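Local coordinates for 3',5'-cyclic-nucleotide phosphodiesterase 1 (Saccharomyces cerevisiae, PDB 4OJV), which belongs to the class-II phosphodiesterase family of the metallo-hydrolase clan and holds a pair of zinc ions in its site, at residues S225-F230 with I240-V245; S143-E148 with E181-L186; L300-S305 with E349-G354; V65-E70 with D335-I340. One frame throughout, in Å; residues are numbered along the deposited sequence.

From the N terminus the chain first passes 65-70, which opens contact 4, and this stays open until 335-340, at the start of helix 336-350. Contacts 2 and 1 are nested within that span, one after the other. Contact 2 closes a loop holding strand 153-157 and helix 159-169, at the edge of the eight-stranded sheet; contact 1 closes the hairpin of strands 222-232 and 238-242 in the seven-stranded sheet and leads to the zinc ions. Contact 3 opens at 300-305 and closes at 349-354, so it crosses contact 4, and the two use either end of helix 336-350. Contacts 2 and 3 lie farthest apart, their centres about 47 Å from each other.

Contact 1 of 4, residues S225-F230 with I240-V245; sequences STFYIF and IVCGDV. With ZN (zinc ion), chain D; ZN (zinc ion), chain E.
OD2 of D244 bridges two zinc ions, lying 2.2 Å from ZN of one and 2.1 Å from ZN of the other, while the backbone O of the same residue takes a weak bond from S225 OG across the contact. Water 1 spans the same two metals; H128, H130 and H213 also bind one zinc, D132, H133 and H326 the other. This is the dinuclear centre of a metallo-hydrolase of the metallo-beta-lactamase type, reached here from the end of a beta hairpin.

Strands 222-232 and 238-242 run antiparallel, their short axes 162° apart. Y228 and V241 form a hydrogen-bonded pair, Y228 N to V241 O at 3.0 Å and V241 N to Y228 O at 2.8 Å. Past the last strand residue, G243 N continues the pattern to T226 O at 2.8 Å, almost in line with the carbonyl. The chain then passes S225 closely on its way to D244, with S225 OG 3.4 Å from G243 C. Y228 sends its hydroxyl on to I126 O, and T226 OG1 bonds T127 O, tying the hairpin to the loop that bears H128 and H130.

F227 and C242 face each other as a non-hydrogen-bonded pair. With CG anti to its own carbonyl carbon (chi1 -79°), the F227 ring turns one face to the sulfur of C242, and F260 of helix 256-267 meets it edge-to-face. V245 comes to the ring's edge with CG1, and C242 SG sits 3.6 Å from the F227 ring centroid, only 6° off the normal.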
loop_
_atom_site.group_PDB
_atom_site.type_symbol
_atom_site.label_atom_id
_atom_site.label_comp_id
_atom_site.label_asym_id
_atom_site.label_seq_id
_atom_site.Cartn_x
_atom_site.Cartn_y
_atom_site.Cartn_z
ATOM N N SER A 225 21.054 2.523 0.752
ATOM C CA SER A 225 20.001 3.380 1.246
ATOM C C SER A 225 20.583 4.778 1.465
ATOM O O SER A 225 21.729 5.048 1.064
ATOM C CB SER A 225 19.413 2.761 2.513
ATOM O OG SER A 225 18.306 3.485 3.022
ATOM N N THR A 226 19.801 5.672 2.076
ATOM C CA THR A 226 20.196 7.070 2.208
ATOM C C THR A 226 19.773 7.593 3.565
ATOM O O THR A 226 18.695 7.248 4.058
ATOM C CB THR A 226 19.491 7.934 1.135
ATOM O OG1 THR A 226 19.534 7.275 -0.136
ATOM C CG2 THR A 226 20.113 9.330 1.006
ATOM N N PHE A 227 20.631 8.424 4.154
ATOM C CA PHE A 227 20.277 9.278 5.281
ATOM C C PHE A 227 20.196 10.709 4.753
ATOM O O PHE A 227 21.067 11.146 3.986
ATOM C CB PHE A 227 21.382 9.249 6.334
ATOM C CG PHE A 227 21.400 8.024 7.231
ATOM C CD1 PHE A 227 20.623 6.883 7.002
ATOM C CD2 PHE A 227 22.262 8.019 8.327
ATOM C CE1 PHE A 227 20.695 5.793 7.865
ATOM C CE2 PHE A 227 22.340 6.935 9.181
ATOM C CZ PHE A 227 21.558 5.819 8.954
ATOM N N TYR A 228 19.157 11.433 5.153
ATOM C CA TYR A 228 19.015 12.837 4.787
ATOM C C TYR A 228 19.141 13.742 5.991
ATOM O O TYR A 228 18.432 13.565 6.985
ATOM C CB TYR A 228 17.642 13.072 4.161
ATOM C CG TYR A 228 17.473 12.528 2.765
ATOM C CD1 TYR A 228 18.007 13.197 1.668
ATOM C CD2 TYR A 228 16.749 11.353 2.532
ATOM C CE1 TYR A 228 17.840 12.714 0.382
ATOM C CE2 TYR A 228 16.581 10.860 1.249
ATOM C CZ TYR A 228 17.127 11.545 0.176
ATOM O OH TYR A 228 16.987 11.093 -1.119
ATOM N N ILE A 229 20.027 14.731 5.888
ATOM C CA ILE A 229 20.057 15.839 6.845
ATOM C C ILE A 229 19.266 17.005 6.263
ATOM O O ILE A 229 19.515 17.414 5.125
ATOM C CB ILE A 229 21.491 16.324 7.159
ATOM C CG1 ILE A 229 22.375 15.147 7.589
ATOM C CG2 ILE A 229 21.461 17.440 8.210
ATOM C CD1 ILE A 229 23.834 15.503 7.802
ATOM N N PHE A 230 18.320 17.527 7.038
ATOM C CA PHE A 230 17.640 18.779 6.698
ATOM C C PHE A 230 18.073 19.837 7.692
ATOM O O PHE A 230 17.934 19.643 8.893
ATOM C CB PHE A 230 16.115 18.618 6.690
ATOM C CG PHE A 230 15.620 17.678 5.629
ATOM C CD1 PHE A 230 15.509 16.311 5.882
ATOM C CD2 PHE A 230 15.318 18.149 4.354
ATOM C CE1 PHE A 230 15.074 15.447 4.890
ATOM C CE2 PHE A 230 14.884 17.286 3.358
ATOM C CZ PHE A 230 14.771 15.933 3.631
ATOM N N ILE A 240 17.666 14.640 11.182
ATOM C CA ILE A 240 18.193 13.565 10.350
ATOM C C ILE A 240 17.055 12.575 10.139
ATOM O O ILE A 240 16.443 12.123 11.101
ATOM C CB ILE A 240 19.385 12.859 11.026
ATOM C CG1 ILE A 240 20.548 13.837 11.215
ATOM C CG2 ILE A 240 19.823 11.632 10.228
ATOM C CD1 ILE A 240 21.664 13.320 12.106
ATOM N N VAL A 241 16.758 12.270 8.880
ATOM C CA VAL A 241 15.666 11.355 8.559
ATOM C C VAL A 241 16.264 10.229 7.726
ATOM O O VAL A 241 16.794 10.469 6.638
ATOM C CB VAL A 241 14.501 12.064 7.824
ATOM C CG1 VAL A 241 13.326 11.115 7.683
ATOM C CG2 VAL A 241 14.061 13.320 8.569
ATOM N N CYS A 242 16.148 9.000 8.226
ATOM C CA CYS A 242 16.932 7.876 7.706
ATOM C C CYS A 242 16.127 6.876 6.896
ATOM O O CYS A 242 14.979 6.551 7.223
ATOM C CB CYS A 242 17.582 7.112 8.866
ATOM S SG CYS A 242 18.645 8.115 9.925
ATOM N N GLY A 243 16.759 6.346 5.857
ATOM C CA GLY A 243 16.270 5.125 5.229
ATOM C C GLY A 243 16.750 3.888 5.968
ATOM O O GLY A 243 17.605 3.984 6.864
ATOM N N ASP A 244 16.216 2.729 5.570
ATOM C CA ASP A 244 16.569 1.435 6.173
ATOM C C ASP A 244 18.094 1.292 6.137
ATOM O O ASP A 244 18.743 1.752 5.189
ATOM C CB ASP A 244 15.961 0.231 5.406
ATOM C CG ASP A 244 14.411 0.275 5.219
ATOM O OD1 ASP A 244 13.835 1.254 5.806
ATOM O OD2 ASP A 244 13.833 -0.651 4.439
ATOM N N VAL A 245 18.662 0.641 7.143
ATOM C CA VAL A 245 20.114 0.619 7.286
ATOM C C VAL A 245 20.547 -0.546 8.166
ATOM O O VAL A 245 19.821 -0.972 9.069
ATOM C CB VAL A 245 20.628 1.977 7.849
ATOM C CG1 VAL A 245 20.116 2.208 9.270
ATOM C CG2 VAL A 245 22.151 2.073 7.801
HETATM ZN ZN ZN D . 14.266 -1.645 2.497
HETATM ZN ZN ZN E . 11.728 -0.662 4.417
HETATM O O HOH W 1 12.373 -1.520 2.710
#

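Contact 2 of 4, residues S143-E148 with E181-L186; sequences SIYEQE and ERSRKL
I144 and K185 bring the two segments together, their CA atoms 6.8 Å apart. On one side I144 belongs to a short 3-10 segment, and the chain goes on as a loop; on the other, a type I turn from E181 to R184, held by R184 N to E181 O, hands the chain to K185 and then to L186, where strand 186-190 begins.

K185 carries most of the join. Its chain runs extended beyond CG; K185 and I144 lie alongside and point opposite ways, I144 CG2 squeezed to 3.3 Å from K185 CB. Farther out, K185 CD lies 3.9 Å from Y145 CD1, and the ammonium ends in a weak bond from K185 NZ to Q147 O at 3.1 Å. Deeper in, I144 CD1 meets L186 CD1 at about a right angle to its chain, beside K153 and I155 of strand 153-157.

Y145 reaches across with its hydroxyl end resting on CB and CG of E181. Water 2 lies in the plane of the ring, bonded to Y145 OH at 2.9 Å and to S183 OG, and accepts from K185 N. E146, which points away from 181-186, forms a salt bridge with K287 of the second subunit.

The lysine thus plays two parts: its carbon chain packs on I144 and Y145, while its ammonium makes one weak hydrogen bond to a backbone carbonyl, and the remaining polar link runs through water 2.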
loop_
_atom_site.group_PDB
_atom_site.type_symbol
_atom_site.label_atom_id
_atom_site.label_comp_id
_atom_site.label_asym_id
_atom_site.label_seq_id
_atom_site.Cartn_x
_atom_site.Cartn_y
_atom_site.Cartn_z
ATOM N N SER A 143 -2.986 11.679 -9.213
ATOM C CA SER A 143 -3.652 12.881 -8.684
ATOM C C SER A 143 -3.080 14.160 -9.289
ATOM O O SER A 143 -3.774 15.175 -9.345
ATOM C CB SER A 143 -3.546 12.948 -7.156
ATOM O OG SER A 143 -2.202 13.138 -6.735
ATOM N N ILE A 144 -1.830 14.119 -9.738
ATOM C CA ILE A 144 -1.184 15.293 -10.315
ATOM C C ILE A 144 -1.929 15.792 -11.567
ATOM O O ILE A 144 -1.807 16.958 -11.923
ATOM C CB ILE A 144 0.306 15.011 -10.623
ATOM C CG1 ILE A 144 1.077 14.701 -9.339
ATOM C CG2 ILE A 144 0.958 16.195 -11.307
ATOM C CD1 ILE A 144 2.321 13.848 -9.532
ATOM N N TYR A 145 -2.717 14.926 -12.207
ATOM C CA TYR A 145 -3.430 15.278 -13.448
ATOM C C TYR A 145 -4.874 15.710 -13.267
ATOM O O TYR A 145 -5.622 15.809 -14.251
ATOM C CB TYR A 145 -3.397 14.113 -14.423
ATOM C CG TYR A 145 -2.011 13.705 -14.778
ATOM C CD1 TYR A 145 -1.174 14.567 -15.489
ATOM C CD2 TYR A 145 -1.524 12.461 -14.407
ATOM C CE1 TYR A 145 0.114 14.195 -15.813
ATOM C CE2 TYR A 145 -0.239 12.077 -14.733
ATOM C CZ TYR A 145 0.573 12.947 -15.437
ATOM O OH TYR A 145 1.848 12.562 -15.758
ATOM N N GLU A 146 -5.271 15.966 -12.026
ATOM C CA GLU A 146 -6.627 16.427 -11.745
ATOM C C GLU A 146 -6.982 17.819 -12.287
ATOM O O GLU A 146 -8.165 18.157 -12.390
ATOM C CB GLU A 146 -6.911 16.355 -10.247
ATOM C CG GLU A 146 -7.398 14.989 -9.797
ATOM C CD GLU A 146 -8.719 14.582 -10.436
ATOM O OE1 GLU A 146 -9.502 15.465 -10.853
ATOM O OE2 GLU A 146 -8.982 13.367 -10.519
ATOM N N GLN A 147 -5.973 18.615 -12.641
ATOM C CA GLN A 147 -6.198 20.007 -13.060
ATOM C C GLN A 147 -5.182 20.509 -14.088
ATOM O O GLN A 147 -4.064 19.995 -14.174
ATOM C CB GLN A 147 -6.238 20.948 -11.841
ATOM C CG GLN A 147 -4.980 20.953 -10.980
ATOM C CD GLN A 147 -4.831 19.697 -10.141
ATOM O OE1 GLN A 147 -5.661 19.405 -9.277
ATOM N NE2 GLN A 147 -3.768 18.947 -10.393
ATOM N N GLU A 148 -5.587 21.519 -14.859
ATOM C CA GLU A 148 -4.738 22.113 -15.894
ATOM C C GLU A 148 -3.641 22.979 -15.272
ATOM O O GLU A 148 -2.451 22.720 -15.478
ATOM C CB GLU A 148 -5.581 22.922 -16.885
ATOM C CG GLU A 148 -4.936 23.097 -18.253
ATOM C CD GLU A 148 -5.794 23.904 -19.209
ATOM O OE1 GLU A 148 -6.031 25.102 -18.940
ATOM O OE2 GLU A 148 -6.225 23.341 -20.238
ATOM N N GLU A 181 5.400 11.993 -19.792
ATOM C CA GLU A 181 4.307 12.878 -20.199
ATOM C C GLU A 181 4.857 14.295 -20.367
ATOM O O GLU A 181 5.620 14.772 -19.531
ATOM C CB GLU A 181 3.139 12.815 -19.195
ATOM C CG GLU A 181 1.984 13.785 -19.457
ATOM C CD GLU A 181 1.077 13.363 -20.598
ATOM O OE1 GLU A 181 1.535 13.338 -21.759
ATOM O OE2 GLU A 181 -0.110 13.075 -20.336
ATOM N N ARG A 182 4.495 14.948 -21.471
ATOM C CA ARG A 182 5.154 16.186 -21.898
ATOM C C ARG A 182 5.039 17.370 -20.936
ATOM O O ARG A 182 5.872 18.268 -20.973
ATOM C CB ARG A 182 4.634 16.609 -23.274
ATOM C CG ARG A 182 3.325 17.375 -23.178
ATOM C CD ARG A 182 2.674 17.647 -24.505
ATOM N NE ARG A 182 3.497 18.478 -25.370
ATOM C CZ ARG A 182 3.101 18.843 -26.575
ATOM N NH1 ARG A 182 1.909 18.452 -27.011
ATOM N NH2 ARG A 182 3.887 19.584 -27.331
ATOM N N SER A 183 4.009 17.377 -20.087
ATOM C CA SER A 183 3.822 18.479 -19.145
ATOM C C SER A 183 4.827 18.449 -17.995
ATOM O O SER A 183 4.959 19.433 -17.267
ATOM C CB SER A 183 2.389 18.517 -18.600
ATOM O OG SER A 183 2.069 17.346 -17.874
ATOM N N ARG A 184 5.539 17.329 -17.854
ATOM C CA ARG A 184 6.592 17.171 -16.836
ATOM C C ARG A 184 6.085 17.489 -15.428
ATOM O O ARG A 184 6.787 18.093 -14.615
ATOM C CB ARG A 184 7.857 17.976 -17.189
ATOM C CG ARG A 184 8.436 17.685 -18.573
ATOM C CD ARG A 184 8.912 16.242 -18.710
ATOM N NE ARG A 184 9.291 15.893 -20.082
ATOM C CZ ARG A 184 10.539 15.869 -20.545
ATOM N NH1 ARG A 184 11.560 16.185 -19.755
ATOM N NH2 ARG A 184 10.768 15.530 -21.808
ATOM N N LYS A 185 4.852 17.073 -15.160
ATOM C CA LYS A 185 4.227 17.272 -13.852
ATOM C C LYS A 185 4.803 16.334 -12.784
ATOM O O LYS A 185 4.630 16.579 -11.589
ATOM C CB LYS A 185 2.705 17.101 -13.952
ATOM C CG LYS A 185 1.974 18.162 -14.772
ATOM C CD LYS A 185 0.460 17.998 -14.666
ATOM C CE LYS A 185 -0.270 18.640 -15.840
ATOM N NZ LYS A 185 -1.752 18.616 -15.667
ATOM N N LEU A 186 5.462 15.261 -13.220
ATOM C CA LEU A 186 6.233 14.391 -12.337
ATOM C C LEU A 186 7.638 14.276 -12.889
ATOM O O LEU A 186 7.814 13.884 -14.043
ATOM C CB LEU A 186 5.603 13.002 -12.219
ATOM C CG LEU A 186 6.223 12.097 -11.143
ATOM C CD1 LEU A 186 6.046 12.671 -9.738
ATOM C CD2 LEU A 186 5.631 10.701 -11.215
HETATM O O HOH W 2 3.285 14.914 -16.615
#

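Contact 3 of 4, residues L300-S305 with E349-G354; sequences LINELS and EERNLG
Helix 297-311 passes alongside the C-terminal end of helix 336-350, and the backbones come nearest where the CA atoms of S305 and L353 lie 7.1 Å apart. From 349-354, R351 reaches over to the helix. Its chain bends at CG (chi2 -79°), which brings the guanidinium end-on to N302, with NH1 and NH2 both donating to one oxygen: each nitrogen is 2.7 Å from N302 OD1. Amide and guanidinium are nearly coplanar, their planes 9° apart, and that shared oxygen leaves both bonds well short of straight, at about 140°. NH1 adds a weak bond to S305 OG at 3.3 Å.

R351 sits where helix 336-350 ends in a Schellman motif: N352 takes positive phi, and two bonds run back into the last turn, among them N352 N to E349 O.

S305 OG also donates to I301 O, which already receives the helical bond from S305 N; the hydroxyl stands above the carbonyl plane. I301 CG2 touches R351 CG at 3.9 Å, the two side chains crossing at a slant. L353 follows with its CD1 toward I301 CD1 and L304 CB, while its CD2 lies 3.8 Å from S305 OG.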
loop_
_atom_site.group_PDB
_atom_site.type_symbol
_atom_site.label_atom_id
_atom_site.label_comp_id
_atom_site.label_asym_id
_atom_site.label_seq_id
_atom_site.Cartn_x
_atom_site.Cartn_y
_atom_site.Cartn_z
ATOM N N LEU A 300 21.668 -0.469 16.824
ATOM C CA LEU A 300 21.318 0.943 16.857
ATOM C C LEU A 300 22.069 1.653 18.000
ATOM O O LEU A 300 22.631 2.730 17.807
ATOM C CB LEU A 300 19.806 1.155 16.973
ATOM C CG LEU A 300 19.364 2.624 17.109
ATOM C CD1 LEU A 300 19.909 3.517 15.998
ATOM C CD2 LEU A 300 17.850 2.746 17.157
ATOM N N ILE A 301 22.071 1.054 19.187
ATOM C CA ILE A 301 22.804 1.649 20.307
ATOM C C ILE A 301 24.304 1.752 19.997
ATOM O O ILE A 301 24.938 2.750 20.345
ATOM C CB ILE A 301 22.511 0.923 21.644
ATOM C CG1 ILE A 301 21.068 1.188 22.108
ATOM C CG2 ILE A 301 23.505 1.324 22.739
ATOM C CD1 ILE A 301 20.759 2.623 22.507
ATOM N N ASN A 302 24.865 0.765 19.299
ATOM C CA ASN A 302 26.278 0.852 18.908
ATOM C C ASN A 302 26.544 2.048 17.999
ATOM O O ASN A 302 27.562 2.734 18.144
ATOM C CB ASN A 302 26.759 -0.430 18.223
ATOM C CG ASN A 302 26.974 -1.573 19.196
ATOM O OD1 ASN A 302 26.938 -1.393 20.410
ATOM N ND2 ASN A 302 27.202 -2.764 18.657
ATOM N N GLU A 303 25.631 2.305 17.063
ATOM C CA GLU A 303 25.750 3.466 16.189
ATOM C C GLU A 303 25.658 4.776 16.963
ATOM O O GLU A 303 26.474 5.681 16.758
ATOM C CB GLU A 303 24.719 3.419 15.049
ATOM C CG GLU A 303 24.936 2.274 14.058
ATOM C CD GLU A 303 26.338 2.248 13.459
ATOM O OE1 GLU A 303 26.911 3.328 13.199
ATOM O OE2 GLU A 303 26.878 1.139 13.243
ATOM N N LEU A 304 24.687 4.870 17.865
ATOM C CA LEU A 304 24.548 6.058 18.707
ATOM C C LEU A 304 25.754 6.242 19.628
ATOM O O LEU A 304 26.182 7.371 19.870
ATOM C CB LEU A 304 23.237 6.015 19.486
ATOM C CG LEU A 304 21.961 6.057 18.640
ATOM C CD1 LEU A 304 20.757 5.774 19.519
ATOM C CD2 LEU A 304 21.816 7.398 17.936
ATOM N N SER A 305 26.327 5.133 20.095
ATOM C CA SER A 305 27.555 5.178 20.897
ATOM C C SER A 305 28.713 5.763 20.078
ATOM O O SER A 305 29.513 6.552 20.596
ATOM C CB SER A 305 27.903 3.775 21.386
ATOM O OG SER A 305 27.016 3.362 22.410
ATOM N N GLU A 349 21.125 3.231 28.876
ATOM C CA GLU A 349 21.497 3.404 30.287
ATOM C C GLU A 349 22.772 2.631 30.620
ATOM O O GLU A 349 23.645 3.149 31.313
ATOM C CB GLU A 349 20.351 2.972 31.209
ATOM C CG GLU A 349 20.578 3.255 32.693
ATOM C CD GLU A 349 20.160 4.656 33.092
ATOM O OE1 GLU A 349 18.940 4.932 33.117
ATOM O OE2 GLU A 349 21.048 5.478 33.399
ATOM N N GLU A 350 22.866 1.400 30.122
ATOM C CA GLU A 350 24.033 0.535 30.333
ATOM C C GLU A 350 25.291 1.134 29.699
ATOM O O GLU A 350 26.389 1.031 30.260
ATOM C CB GLU A 350 23.744 -0.861 29.768
ATOM C CG GLU A 350 24.871 -1.875 29.901
ATOM C CD GLU A 350 24.439 -3.257 29.454
ATOM O OE1 GLU A 350 23.807 -3.974 30.260
ATOM O OE2 GLU A 350 24.729 -3.624 28.297
ATOM N N ARG A 351 25.116 1.779 28.547
ATOM C CA ARG A 351 26.208 2.422 27.807
ATOM C C ARG A 351 26.461 3.872 28.233
ATOM O O ARG A 351 27.292 4.556 27.627
ATOM C CB ARG A 351 25.938 2.382 26.298
ATOM C CG ARG A 351 25.987 0.999 25.666
ATOM C CD ARG A 351 27.414 0.539 25.420
ATOM N NE ARG A 351 27.445 -0.772 24.780
ATOM C CZ ARG A 351 27.424 -0.968 23.463
ATOM N NH1 ARG A 351 27.377 0.065 22.628
ATOM N NH2 ARG A 351 27.454 -2.203 22.981
ATOM N N ASN A 352 25.738 4.332 29.255
ATOM C CA ASN A 352 25.857 5.706 29.772
ATOM C C ASN A 352 25.826 6.780 28.675
ATOM O O ASN A 352 26.753 7.569 28.534
ATOM C CB ASN A 352 27.104 5.870 30.668
ATOM C CG ASN A 352 27.018 5.068 31.957
ATOM O OD1 ASN A 352 26.970 3.838 31.939
ATOM N ND2 ASN A 352 27.023 5.767 33.090
ATOM N N LEU A 353 24.749 6.799 27.895
ATOM C CA LEU A 353 24.603 7.778 26.813
ATOM C C LEU A 353 23.944 9.087 27.271
ATOM O O LEU A 353 23.649 9.970 26.460
ATOM C CB LEU A 353 23.844 7.171 25.618
ATOM C CG LEU A 353 24.522 5.991 24.917
ATOM C CD1 LEU A 353 23.622 5.450 23.819
ATOM C CD2 LEU A 353 25.881 6.373 24.339
ATOM N N GLY A 354 23.723 9.220 28.574
ATOM C CA GLY A 354 23.147 10.442 29.119
ATOM C C GLY A 354 21.649 10.545 28.917
ATOM O O GLY A 354 20.957 9.537 28.764
#

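Contact 4 of 4, residues V65-E70 with D335-I340; sequences VPSFYE and DPRLTI
The start of helix 336-350 is fastened to the loop that follows strand 64-66 by S67, whose OG donates to D335 OD2 at 2.6 Å. It reaches the carboxylate on the side of OD2 turned away from OD1, 17° out of its plane. The other oxygen does the helix work: D335 is the N-cap, and OD1 accepts from R337 N. That same carboxylate is gripped side-on by the R337 guanidinium, NE to OD1 and NH2 to OD2 on the syn lone pairs, the salt bridge from R337 NH2 to D335 OD2 being 2.8 Å. Both oxygens therefore have two donors each, and the aspartate is fixed in rotation.

R337 NH2 also bonds P66 O, at the end of the strand, at 2.8 Å on a carbonyl lone pair; water 3 links that oxygen to NH1 as well.

Y69 lies against the cap. One face of its ring takes two CH-pi contacts, from D335 CA and from P336 CD, each 3.7 Å from the Y69 ring centroid, and the proline CD comes 3.3 Å from Y69 CZ. M111 of the second subunit packs on this tyrosine. Water 4 accepts from D335 N and E70 N, and donates to E70 OE1.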
loop_
_atom_site.group_PDB
_atom_site.type_symbol
_atom_site.label_atom_id
_atom_site.label_comp_id
_atom_site.label_asym_id
_atom_site.label_seq_id
_atom_site.Cartn_x
_atom_site.Cartn_y
_atom_site.Cartn_z
ATOM N N VAL A 65 -3.694 4.158 20.714
ATOM C CA VAL A 65 -3.208 3.953 19.348
ATOM C C VAL A 65 -3.297 2.473 18.962
ATOM O O VAL A 65 -3.258 1.598 19.825
ATOM C CB VAL A 65 -1.761 4.476 19.144
ATOM C CG1 VAL A 65 -1.666 5.966 19.451
ATOM C CG2 VAL A 65 -0.759 3.701 19.988
ATOM N N PRO A 66 -3.401 2.171 17.659
ATOM C CA PRO A 66 -3.453 0.752 17.275
ATOM C C PRO A 66 -2.208 -0.029 17.693
ATOM O O PRO A 66 -1.100 0.531 17.689
ATOM C CB PRO A 66 -3.549 0.804 15.748
ATOM C CG PRO A 66 -4.162 2.136 15.464
ATOM C CD PRO A 66 -3.589 3.061 16.498
ATOM N N SER A 67 -2.404 -1.297 18.068
ATOM C CA SER A 67 -1.308 -2.173 18.468
ATOM C C SER A 67 -1.485 -3.579 17.894
ATOM O O SER A 67 -0.694 -4.010 17.053
ATOM C CB SER A 67 -1.195 -2.217 19.997
ATOM O OG SER A 67 -0.233 -3.161 20.407
ATOM N N PHE A 68 -2.519 -4.286 18.362
ATOM C CA PHE A 68 -2.916 -5.629 17.893
ATOM C C PHE A 68 -2.155 -6.788 18.541
ATOM O O PHE A 68 -2.167 -7.914 18.038
ATOM C CB PHE A 68 -2.944 -5.721 16.355
ATOM C CG PHE A 68 -3.785 -4.652 15.710
ATOM C CD1 PHE A 68 -5.157 -4.581 15.948
ATOM C CD2 PHE A 68 -3.202 -3.695 14.892
ATOM C CE1 PHE A 68 -5.931 -3.584 15.368
ATOM C CE2 PHE A 68 -3.972 -2.707 14.292
ATOM C CZ PHE A 68 -5.336 -2.650 14.533
ATOM N N TYR A 69 -1.527 -6.515 19.681
ATOM C CA TYR A 69 -0.811 -7.547 20.417
ATOM C C TYR A 69 -1.551 -7.829 21.726
ATOM O O TYR A 69 -2.683 -8.300 21.688
ATOM C CB TYR A 69 0.658 -7.169 20.608
ATOM C CG TYR A 69 1.404 -7.103 19.287
ATOM C CD1 TYR A 69 1.351 -5.962 18.475
ATOM C CD2 TYR A 69 2.156 -8.188 18.842
ATOM C CE1 TYR A 69 2.023 -5.899 17.261
ATOM C CE2 TYR A 69 2.832 -8.140 17.621
ATOM C CZ TYR A 69 2.759 -6.990 16.839
ATOM O OH TYR A 69 3.449 -6.929 15.632
ATOM N N GLU A 70 -0.957 -7.530 22.874
ATOM C CA GLU A 70 -1.666 -7.724 24.147
ATOM C C GLU A 70 -3.036 -7.044 24.126
ATOM O O GLU A 70 -4.005 -7.587 24.666
ATOM C CB GLU A 70 -0.807 -7.250 25.314
ATOM C CG GLU A 70 0.398 -8.153 25.537
ATOM C CD GLU A 70 1.435 -7.549 26.451
ATOM O OE1 GLU A 70 1.831 -6.390 26.232
ATOM O OE2 GLU A 70 1.863 -8.246 27.396
ATOM N N ASP A 335 3.771 -6.289 21.695
ATOM C CA ASP A 335 4.044 -5.325 20.634
ATOM C C ASP A 335 5.552 -5.074 20.558
ATOM O O ASP A 335 6.163 -4.636 21.537
ATOM C CB ASP A 335 3.274 -4.041 20.960
ATOM C CG ASP A 335 3.235 -3.031 19.815
ATOM O OD1 ASP A 335 4.251 -2.830 19.113
ATOM O OD2 ASP A 335 2.160 -2.410 19.660
ATOM N N PRO A 336 6.174 -5.358 19.393
ATOM C CA PRO A 336 7.627 -5.216 19.325
ATOM C C PRO A 336 8.092 -3.777 19.484
ATOM O O PRO A 336 9.234 -3.557 19.851
ATOM C CB PRO A 336 7.972 -5.743 17.927
ATOM C CG PRO A 336 6.718 -5.586 17.145
ATOM C CD PRO A 336 5.614 -5.864 18.128
ATOM N N ARG A 337 7.220 -2.802 19.232
ATOM C CA ARG A 337 7.605 -1.415 19.469
ATOM C C ARG A 337 7.882 -1.183 20.957
ATOM O O ARG A 337 8.799 -0.441 21.309
ATOM C CB ARG A 337 6.517 -0.468 18.985
ATOM C CG ARG A 337 6.333 -0.522 17.474
ATOM C CD ARG A 337 5.122 0.257 17.003
ATOM N NE ARG A 337 3.882 -0.260 17.579
ATOM C CZ ARG A 337 2.703 0.333 17.454
ATOM N NH1 ARG A 337 2.600 1.459 16.751
ATOM N NH2 ARG A 337 1.632 -0.196 18.034
ATOM N N LEU A 338 7.090 -1.822 21.817
ATOM C CA LEU A 338 7.287 -1.703 23.262
ATOM C C LEU A 338 8.545 -2.451 23.690
ATOM O O LEU A 338 9.340 -1.934 24.476
ATOM C CB LEU A 338 6.049 -2.190 24.019
ATOM C CG LEU A 338 4.758 -1.399 23.760
ATOM C CD1 LEU A 338 3.561 -2.028 24.461
ATOM C CD2 LEU A 338 4.919 0.063 24.154
ATOM N N THR A 339 8.732 -3.665 23.170
ATOM C CA THR A 339 9.937 -4.441 23.456
ATOM C C THR A 339 11.193 -3.665 23.063
ATOM O O THR A 339 12.135 -3.521 23.850
ATOM C CB THR A 339 9.889 -5.786 22.721
ATOM O OG1 THR A 339 8.719 -6.498 23.135
ATOM C CG2 THR A 339 11.148 -6.616 22.969
ATOM N N ILE A 340 11.197 -3.152 21.837
ATOM C CA ILE A 340 12.332 -2.396 21.308
ATOM C C ILE A 340 12.601 -1.130 22.121
ATOM O O ILE A 340 13.754 -0.823 22.435
ATOM C CB ILE A 340 12.109 -2.084 19.807
ATOM C CG1 ILE A 340 12.355 -3.353 18.985
ATOM C CG2 ILE A 340 12.966 -0.922 19.325
ATOM C CD1 ILE A 340 11.711 -3.340 17.610
HETATM O O HOH W 3 0.060 2.804 16.539
HETATM O O HOH W 4 1.703 -5.743 23.566
#